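Local structure of PhnH (Penicillium herquei, 6JJT) at residues I92-E104 and L114-N126. The protein catalyses the enantioselective intramolecular hydroalkoxylation of a prenylated phenalenone to give (2'R)-atrovenetin during herqueinone biosynthesis. Numbering follows the deposited sequence.
Sequences IQTSDGANILVTE and LFDTSSEKYNWLN
L101 and T103 pair with D116 and L114 along the hairpin formed by strands 99-107 and 110-116 of a closed eight-stranded antiparallel barrel. Each is a hydrogen-bonded pair, and the bond from T103 N to L114 O is almost straight at 177° (2.9 Å). V102 and F115 form the non-hydrogen-bonded pair between them, their side chains lying alongside each other and pointing the same way.

The tight part of the contact is the apolar face that these two share. CG2 of I100 meets the F115 ring at its edge, while CD1 of L125 reaches CD1 of I100 (4.0 Å). The other L125 methyl, CD2, sits over the centre of the F115 ring. Next to the L101-D116 pair, T117 OG1 donates a hydrogen bond to N99 O (2.9 Å) and also accepts from S119 N in an ST turn.

Where the T94-G97 type I turn faces the 117-122 loop, the solvent side is the rim at which D96 and K121 meet; T94 and the Y122 ring lie buried beneath it. T94 CG2 makes a CH-pi contact with one face of the Y122 ring, and K121 CG covers the opposite face. With CG anti to the backbone N (chi1 178°) and the chain extended beyond it, K121 carries NZ into a salt bridge with the exposed D96 at OD2 (2.6 Å). D96 OD1 takes two hydrogen bonds: T94 OG1 gives one, and Y122 OH approaches on the syn side, 18° out of the carboxylate plane, at 2.7 Å.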
loop_
_atom_site.group_PDB
_atom_site.type_symbol
_atom_site.label_atom_id
_atom_site.label_comp_id
_atom_site.label_asym_id
_atom_site.label_seq_id
_atom_site.Cartn_x
_atom_site.Cartn_y
_atom_site.Cartn_z
ATOM N N ILE D 92 6.258 -17.933 -1.521
ATOM C CA ILE D 92 6.219 -19.398 -1.565
ATOM C C ILE D 92 7.178 -19.848 -2.643
ATOM O O ILE D 92 7.138 -19.329 -3.763
ATOM C CB ILE D 92 4.789 -19.900 -1.888
ATOM C CG1 ILE D 92 3.852 -19.579 -0.729
ATOM C CG2 ILE D 92 4.808 -21.411 -2.181
ATOM C CD1 ILE D 92 2.397 -19.938 -1.004
ATOM N N GLN D 93 8.077 -20.757 -2.289
ATOM C CA GLN D 93 8.774 -21.495 -3.338
ATOM C C GLN D 93 8.192 -22.918 -3.390
ATOM O O GLN D 93 8.185 -23.636 -2.381
ATOM C CB GLN D 93 10.285 -21.455 -3.086
ATOM C CG GLN D 93 11.082 -22.059 -4.237
ATOM C CD GLN D 93 12.543 -21.672 -4.169
ATOM O OE1 GLN D 93 13.033 -20.724 -4.795
ATOM N NE2 GLN D 93 13.294 -22.396 -3.351
ATOM N N THR D 94 7.673 -23.312 -4.561
ATOM C CA THR D 94 7.038 -24.610 -4.667
ATOM C C THR D 94 8.104 -25.704 -4.688
ATOM O O THR D 94 9.266 -25.437 -4.938
ATOM C CB THR D 94 6.173 -24.677 -5.936
ATOM O OG1 THR D 94 7.065 -24.547 -7.031
ATOM C CG2 THR D 94 5.118 -23.589 -6.027
ATOM N N SER D 95 7.635 -26.950 -4.521
ATOM C CA SER D 95 8.497 -28.141 -4.555
ATOM C C SER D 95 9.302 -28.216 -5.853
ATOM O O SER D 95 10.461 -28.626 -5.837
ATOM C CB SER D 95 7.690 -29.400 -4.345
ATOM O OG SER D 95 6.578 -29.420 -5.214
ATOM N N ASP D 96 8.733 -27.724 -6.960
ATOM C CA ASP D 96 9.436 -27.750 -8.238
ATOM C C ASP D 96 10.120 -26.420 -8.573
ATOM O O ASP D 96 10.560 -26.203 -9.699
ATOM C CB ASP D 96 8.543 -28.324 -9.349
ATOM C CG ASP D 96 7.163 -27.685 -9.498
ATOM O OD1 ASP D 96 6.785 -26.806 -8.677
ATOM O OD2 ASP D 96 6.454 -28.081 -10.441
ATOM N N GLY D 97 10.230 -25.496 -7.611
ATOM C CA GLY D 97 11.166 -24.398 -7.787
ATOM C C GLY D 97 10.556 -23.048 -8.198
ATOM O O GLY D 97 11.314 -22.091 -8.421
ATOM N N ALA D 98 9.219 -22.966 -8.317
ATOM C CA ALA D 98 8.604 -21.712 -8.756
ATOM C C ALA D 98 8.409 -20.770 -7.560
ATOM O O ALA D 98 8.044 -21.228 -6.478
ATOM C CB ALA D 98 7.277 -21.999 -9.383
ATOM N N ASN D 99 8.642 -19.474 -7.793
ATOM C CA ASN D 99 8.455 -18.465 -6.759
ATOM C C ASN D 99 7.105 -17.786 -6.981
ATOM O O ASN D 99 6.808 -17.368 -8.095
ATOM C CB ASN D 99 9.572 -17.451 -6.844
ATOM C CG ASN D 99 10.926 -17.990 -6.449
ATOM O OD1 ASN D 99 10.968 -18.959 -5.688
ATOM N ND2 ASN D 99 11.964 -17.360 -6.947
ATOM N N ILE D 100 6.347 -17.628 -5.895
ATOM C CA ILE D 100 5.020 -17.026 -5.938
ATOM C C ILE D 100 4.935 -16.004 -4.806
ATOM O O ILE D 100 5.122 -16.377 -3.651
ATOM C CB ILE D 100 3.904 -18.078 -5.762
ATOM C CG1 ILE D 100 4.024 -19.219 -6.782
ATOM C CG2 ILE D 100 2.529 -17.418 -5.727
ATOM C CD1 ILE D 100 3.258 -20.477 -6.418
ATOM N N LEU D 101 4.622 -14.742 -5.147
ATOM C CA LEU D 101 4.334 -13.777 -4.072
ATOM C C LEU D 101 2.890 -13.918 -3.599
ATOM O O LEU D 101 1.955 -13.933 -4.421
ATOM C CB LEU D 101 4.529 -12.347 -4.595
ATOM C CG LEU D 101 4.277 -11.262 -3.542
ATOM C CD1 LEU D 101 5.357 -11.308 -2.486
ATOM C CD2 LEU D 101 4.190 -9.879 -4.177
ATOM N N VAL D 102 2.701 -13.951 -2.290
ATOM C CA VAL D 102 1.397 -14.003 -1.667
ATOM C C VAL D 102 1.188 -12.678 -0.950
ATOM O O VAL D 102 2.026 -12.261 -0.137
ATOM C CB VAL D 102 1.291 -15.175 -0.677
ATOM C CG1 VAL D 102 -0.104 -15.218 -0.064
ATOM C CG2 VAL D 102 1.606 -16.527 -1.370
ATOM N N THR D 103 0.092 -12.005 -1.267
ATOM C CA THR D 103 -0.306 -10.730 -0.674
ATOM C C THR D 103 -1.552 -10.977 0.157
ATOM O O THR D 103 -2.638 -11.236 -0.426
ATOM C CB THR D 103 -0.521 -9.670 -1.768
ATOM O OG1 THR D 103 0.720 -9.539 -2.468
ATOM C CG2 THR D 103 -0.934 -8.335 -1.177
ATOM N N GLU D 104 -1.434 -10.903 1.488
ATOM C CA GLU D 104 -2.567 -11.140 2.346
ATOM C C GLU D 104 -3.044 -9.849 2.975
ATOM O O GLU D 104 -2.272 -8.959 3.310
ATOM C CB GLU D 104 -2.201 -12.061 3.509
ATOM C CG GLU D 104 -1.916 -13.505 3.122
ATOM C CD GLU D 104 -1.829 -14.517 4.261
ATOM O OE1 GLU D 104 -1.722 -14.047 5.414
ATOM O OE2 GLU D 104 -1.922 -15.745 3.946
ATOM N N LEU D 114 -4.158 -12.689 -2.543
ATOM C CA LEU D 114 -3.854 -12.528 -3.943
ATOM C C LEU D 114 -2.462 -13.117 -4.204
ATOM O O LEU D 114 -1.673 -13.253 -3.252
ATOM C CB LEU D 114 -3.893 -11.045 -4.349
ATOM C CG LEU D 114 -5.275 -10.408 -4.285
ATOM C CD1 LEU D 114 -5.134 -8.887 -4.289
ATOM C CD2 LEU D 114 -6.195 -10.871 -5.417
ATOM N N PHE D 115 -2.160 -13.419 -5.463
ATOM C CA PHE D 115 -0.942 -14.111 -5.862
ATOM C C PHE D 115 -0.315 -13.474 -7.078
ATOM O O PHE D 115 -1.007 -12.906 -7.933
ATOM C CB PHE D 115 -1.265 -15.561 -6.301
ATOM C CG PHE D 115 -1.977 -16.378 -5.249
ATOM C CD1 PHE D 115 -1.244 -17.045 -4.252
ATOM C CD2 PHE D 115 -3.364 -16.415 -5.191
ATOM C CE1 PHE D 115 -1.907 -17.799 -3.281
ATOM C CE2 PHE D 115 -4.018 -17.119 -4.203
ATOM C CZ PHE D 115 -3.296 -17.812 -3.248
ATOM N N ASP D 116 1.024 -13.530 -7.148
ATOM C CA ASP D 116 1.747 -13.080 -8.314
ATOM C C ASP D 116 2.865 -14.056 -8.624
ATOM O O ASP D 116 3.766 -14.275 -7.799
ATOM C CB ASP D 116 2.317 -11.676 -8.095
ATOM C CG ASP D 116 2.715 -10.957 -9.363
ATOM O OD1 ASP D 116 3.271 -11.594 -10.271
ATOM O OD2 ASP D 116 2.453 -9.760 -9.437
ATOM N N THR D 117 2.822 -14.600 -9.835
ATOM C CA THR D 117 3.914 -15.441 -10.326
ATOM C C THR D 117 3.964 -15.349 -11.843
ATOM O O THR D 117 2.903 -15.344 -12.483
ATOM C CB THR D 117 3.773 -16.884 -9.827
ATOM O OG1 THR D 117 4.938 -17.562 -10.299
ATOM C CG2 THR D 117 2.564 -17.624 -10.352
ATOM N N SER D 118 5.154 -15.396 -12.426
ATOM C CA SER D 118 5.272 -15.558 -13.880
ATOM C C SER D 118 5.504 -17.015 -14.281
ATOM O O SER D 118 5.653 -17.281 -15.484
ATOM C CB SER D 118 6.327 -14.665 -14.478
ATOM O OG SER D 118 7.558 -14.829 -13.799
ATOM N N SER D 119 5.582 -17.924 -13.311
ATOM C CA SER D 119 5.709 -19.350 -13.588
ATOM C C SER D 119 4.602 -19.822 -14.530
ATOM O O SER D 119 3.432 -19.629 -14.257
ATOM C CB SER D 119 5.680 -20.146 -12.313
ATOM O OG SER D 119 5.267 -21.494 -12.637
ATOM N N GLU D 120 4.972 -20.555 -15.591
ATOM C CA GLU D 120 3.950 -21.012 -16.533
ATOM C C GLU D 120 2.989 -22.006 -15.887
ATOM O O GLU D 120 1.791 -21.995 -16.168
ATOM C CB GLU D 120 4.607 -21.651 -17.760
ATOM C CG GLU D 120 4.874 -20.653 -18.866
ATOM C CD GLU D 120 4.884 -21.267 -20.263
ATOM O OE1 GLU D 120 4.343 -22.401 -20.428
ATOM O OE2 GLU D 120 5.436 -20.614 -21.185
ATOM N N LYS D 121 3.512 -22.857 -15.015
ATOM C CA LYS D 121 2.717 -23.880 -14.374
ATOM C C LYS D 121 1.727 -23.279 -13.383
ATOM O O LYS D 121 0.627 -23.790 -13.199
ATOM C CB LYS D 121 3.608 -24.927 -13.700
ATOM C CG LYS D 121 2.860 -26.014 -12.950
ATOM C CD LYS D 121 3.795 -27.078 -12.417
ATOM C CE LYS D 121 3.107 -28.050 -11.486
ATOM N NZ LYS D 121 4.074 -29.065 -11.010
ATOM N N TYR D 122 2.099 -22.154 -12.736
ATOM C CA TYR D 122 1.300 -21.635 -11.633
ATOM C C TYR D 122 0.661 -20.282 -11.933
ATOM O O TYR D 122 0.006 -19.742 -11.054
ATOM C CB TYR D 122 2.166 -21.560 -10.370
ATOM C CG TYR D 122 2.689 -22.909 -9.944
ATOM C CD1 TYR D 122 1.852 -23.834 -9.330
ATOM C CD2 TYR D 122 4.022 -23.244 -10.140
ATOM C CE1 TYR D 122 2.322 -25.081 -8.936
ATOM C CE2 TYR D 122 4.501 -24.496 -9.767
ATOM C CZ TYR D 122 3.652 -25.405 -9.157
ATOM O OH TYR D 122 4.142 -26.626 -8.752
ATOM N N ASN D 123 0.831 -19.756 -13.154
ATOM C CA ASN D 123 0.377 -18.379 -13.351
ATOM C C ASN D 123 -1.155 -18.262 -13.420
ATOM O O ASN D 123 -1.651 -17.149 -13.397
ATOM C CB ASN D 123 1.198 -17.605 -14.377
ATOM C CG ASN D 123 0.971 -18.123 -15.771
ATOM O OD1 ASN D 123 0.086 -18.947 -15.980
ATOM N ND2 ASN D 123 1.757 -17.629 -16.726
ATOM N N TRP D 124 -1.905 -19.359 -13.475
ATOM C CA TRP D 124 -3.339 -19.328 -13.213
ATOM C C TRP D 124 -3.660 -18.636 -11.874
ATOM O O TRP D 124 -4.747 -18.093 -11.682
ATOM C CB TRP D 124 -3.936 -20.751 -13.318
ATOM C CG TRP D 124 -3.376 -21.756 -12.356
ATOM C CD1 TRP D 124 -2.257 -22.532 -12.512
ATOM C CD2 TRP D 124 -3.874 -22.081 -11.058
ATOM N NE1 TRP D 124 -2.032 -23.298 -11.396
ATOM C CE2 TRP D 124 -3.021 -23.052 -10.485
ATOM C CE3 TRP D 124 -4.968 -21.621 -10.332
ATOM C CZ2 TRP D 124 -3.220 -23.574 -9.207
ATOM C CZ3 TRP D 124 -5.185 -22.151 -9.083
ATOM C CH2 TRP D 124 -4.327 -23.108 -8.524
ATOM N N LEU D 125 -2.715 -18.660 -10.920
ATOM C CA LEU D 125 -2.962 -18.051 -9.611
ATOM C C LEU D 125 -3.050 -16.528 -9.705
ATOM O O LEU D 125 -3.667 -15.912 -8.838
ATOM C CB LEU D 125 -1.848 -18.438 -8.627
ATOM C CG LEU D 125 -1.893 -19.876 -8.122
ATOM C CD1 LEU D 125 -0.578 -20.223 -7.423
ATOM C CD2 LEU D 125 -3.101 -20.009 -7.172
ATOM N N ASN D 126 -2.520 -15.969 -10.788
ATOM C CA ASN D 126 -2.590 -14.536 -10.956
ATOM C C ASN D 126 -4.027 -14.056 -11.082
ATOM O O ASN D 126 -4.318 -12.874 -10.840
ATOM C CB ASN D 126 -1.818 -14.079 -12.190
ATOM C CG ASN D 126 -0.320 -14.254 -12.068
ATOM O OD1 ASN D 126 0.213 -14.353 -10.970
ATOM N ND2 ASN D 126 0.366 -14.279 -13.180
HETATM O O HOH W 1 7.759 -17.122 -10.975
HETATM O O HOH W 2 0.744 -11.254 -4.510
#